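NAD-dependent aldehyde dehydrogenase (Burkholderia multivorans, PDB 5UJU) probably catalyses the NAD-dependent oxidation of aldehydes to carboxylic acids, as other members of the aldehyde dehydrogenase family do. Local coordinates at residues A[161-166]-A[525-530]. Numbering follows the deposited sequence.
Sequences QDRALE and SAAFSD. With EDO (1,2-ethanediol), chain G.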
# COMPACT_ATOMS: atom_id res chain seq x y z
N GLN A 161 -14.58 -14.56 -11.81
CA GLN A 161 -13.45 -15.47 -11.75
C GLN A 161 -12.23 -14.88 -12.45
O GLN A 161 -11.10 -15.01 -11.96
CB GLN A 161 -13.86 -16.82 -12.35
CG GLN A 161 -14.97 -17.50 -11.54
CD GLN A 161 -15.90 -18.33 -12.39
OE1 GLN A 161 -15.62 -18.60 -13.56
NE2 GLN A 161 -17.02 -18.74 -11.80
N ASP A 162 -12.44 -14.17 -13.57
CA ASP A 162 -11.36 -13.40 -14.19
C ASP A 162 -10.72 -12.43 -13.20
O ASP A 162 -9.49 -12.36 -13.08
CB ASP A 162 -11.90 -12.61 -15.40
CG ASP A 162 -12.16 -13.47 -16.62
OD1 ASP A 162 -11.59 -14.58 -16.72
OD2 ASP A 162 -12.94 -13.02 -17.48
N ARG A 163 -11.54 -11.66 -12.49
CA ARG A 163 -11.01 -10.65 -11.57
C ARG A 163 -10.33 -11.30 -10.37
O ARG A 163 -9.36 -10.76 -9.84
CB ARG A 163 -12.13 -9.71 -11.11
CG ARG A 163 -12.62 -8.70 -12.17
CD ARG A 163 -11.54 -7.65 -12.48
NE ARG A 163 -11.97 -6.68 -13.50
CZ ARG A 163 -11.24 -5.64 -13.91
NH1 ARG A 163 -10.03 -5.42 -13.41
NH2 ARG A 163 -11.72 -4.81 -14.84
N ALA A 164 -10.85 -12.44 -9.91
CA ALA A 164 -10.15 -13.20 -8.88
C ALA A 164 -8.79 -13.65 -9.37
O ALA A 164 -7.77 -13.46 -8.70
CB ALA A 164 -11.01 -14.39 -8.44
N LEU A 165 -8.74 -14.21 -10.59
CA LEU A 165 -7.48 -14.70 -11.14
C LEU A 165 -6.49 -13.56 -11.34
O LEU A 165 -5.28 -13.72 -11.11
CB LEU A 165 -7.75 -15.41 -12.47
CG LEU A 165 -6.48 -15.99 -13.11
CD1 LEU A 165 -6.09 -17.26 -12.44
CD2 LEU A 165 -6.65 -16.22 -14.59
N GLU A 166 -7.00 -12.40 -11.77
CA GLU A 166 -6.17 -11.21 -11.87
C GLU A 166 -5.53 -10.86 -10.54
O GLU A 166 -4.33 -10.55 -10.48
CB GLU A 166 -7.04 -10.05 -12.38
CG GLU A 166 -6.30 -8.75 -12.56
CD GLU A 166 -7.24 -7.66 -13.06
OE1 GLU A 166 -8.28 -7.43 -12.41
OE2 GLU A 166 -6.93 -7.06 -14.10
N SER A 525 -16.02 -3.48 -18.19
CA SER A 525 -14.57 -3.47 -18.03
C SER A 525 -14.08 -4.91 -18.06
O SER A 525 -14.73 -5.82 -17.55
CB SER A 525 -14.12 -2.76 -16.74
OG SER A 525 -14.36 -3.54 -15.57
N ALA A 526 -12.90 -5.09 -18.65
CA ALA A 526 -12.30 -6.41 -18.81
C ALA A 526 -11.12 -6.55 -17.87
O ALA A 526 -10.25 -5.67 -17.82
CB ALA A 526 -11.85 -6.64 -20.26
N ALA A 527 -11.10 -7.65 -17.11
CA ALA A 527 -9.91 -8.00 -16.33
C ALA A 527 -8.70 -8.09 -17.25
O ALA A 527 -8.82 -8.34 -18.46
CB ALA A 527 -10.12 -9.34 -15.61
N PHE A 528 -7.51 -7.86 -16.68
CA PHE A 528 -6.21 -7.94 -17.36
C PHE A 528 -6.03 -6.83 -18.39
O PHE A 528 -5.13 -6.93 -19.24
CB PHE A 528 -5.97 -9.29 -18.03
CG PHE A 528 -6.23 -10.48 -17.14
CD1 PHE A 528 -5.31 -10.84 -16.16
CD2 PHE A 528 -7.39 -11.23 -17.28
CE1 PHE A 528 -5.55 -11.93 -15.34
CE2 PHE A 528 -7.64 -12.31 -16.47
CZ PHE A 528 -6.71 -12.67 -15.50
N SER A 529 -6.89 -5.81 -18.39
CA SER A 529 -6.68 -4.68 -19.29
C SER A 529 -7.21 -3.40 -18.64
O SER A 529 -6.48 -2.40 -18.55
CB SER A 529 -7.34 -4.94 -20.64
OG SER A 529 -7.10 -3.87 -21.55
N ASP A 530 -8.46 -3.42 -18.15
CA ASP A 530 -9.10 -2.24 -17.59
C ASP A 530 -8.94 -2.23 -16.07
O ASP A 530 -9.42 -3.14 -15.39
CB ASP A 530 -10.58 -2.19 -17.97
CG ASP A 530 -10.79 -2.24 -19.48
OD1 ASP A 530 -10.04 -1.57 -20.23
OD2 ASP A 530 -11.71 -2.95 -19.93
C1 EDO G . -14.26 -3.58 -22.90
O1 EDO G . -14.75 -3.76 -21.57
C2 EDO G . -12.74 -3.43 -22.91
O2 EDO G . -12.33 -2.22 -22.24
O HOH W 1 -13.49 -9.83 -17.18
O HOH W 2 -14.16 -7.77 -15.39
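R163 lays one face of its guanidinium over the backbone of A527, with R163 CZ 3.6 Å from A527 CA, an approach that suits a residue with only a methyl side chain. Its side chain sets off away from the loop at the first bond, and the bend at chi2 (-69°) brings the guanidinium back. R163 NH1 lies 3.1 Å and R163 NH2 2.9 Å from D530 O, end-on and in plane. Arginine suits the place because its flat end offers two N-H donors to one carbonyl while others serve S525 OG (a weak bond from NH2), a water joining NE to S525 O, and E166.

E166 extends straight toward the loop with CG anti to the backbone N (chi1 -179°), and its two oxygens divide the work. E166 OE1 turns a syn lone pair to R163 NH1 (2.8 Å), a salt bridge; E166 OE2 accepts F528 N at 2.8 Å (161°), from above the carboxylate plane. In the aldehyde dehydrogenase fold seen here, this ties helix 158-175 to the loop following strand 511-514; D530 of this loop forms a salt bridge through OD1 with K198 of the second subunit.

F528 points away from the helix at its first bond, but its ring swings back, a large flat group packed between E166, L165 and helix 18-30. E166 CB makes an off-centre CH-pi contact 4.2 Å from the F528 ring centroid. The L165 and F528 side chains cross at about a right angle, L165 CD2 3.7 Å from F528 CZ, while W34 meets the ring edge-to-face.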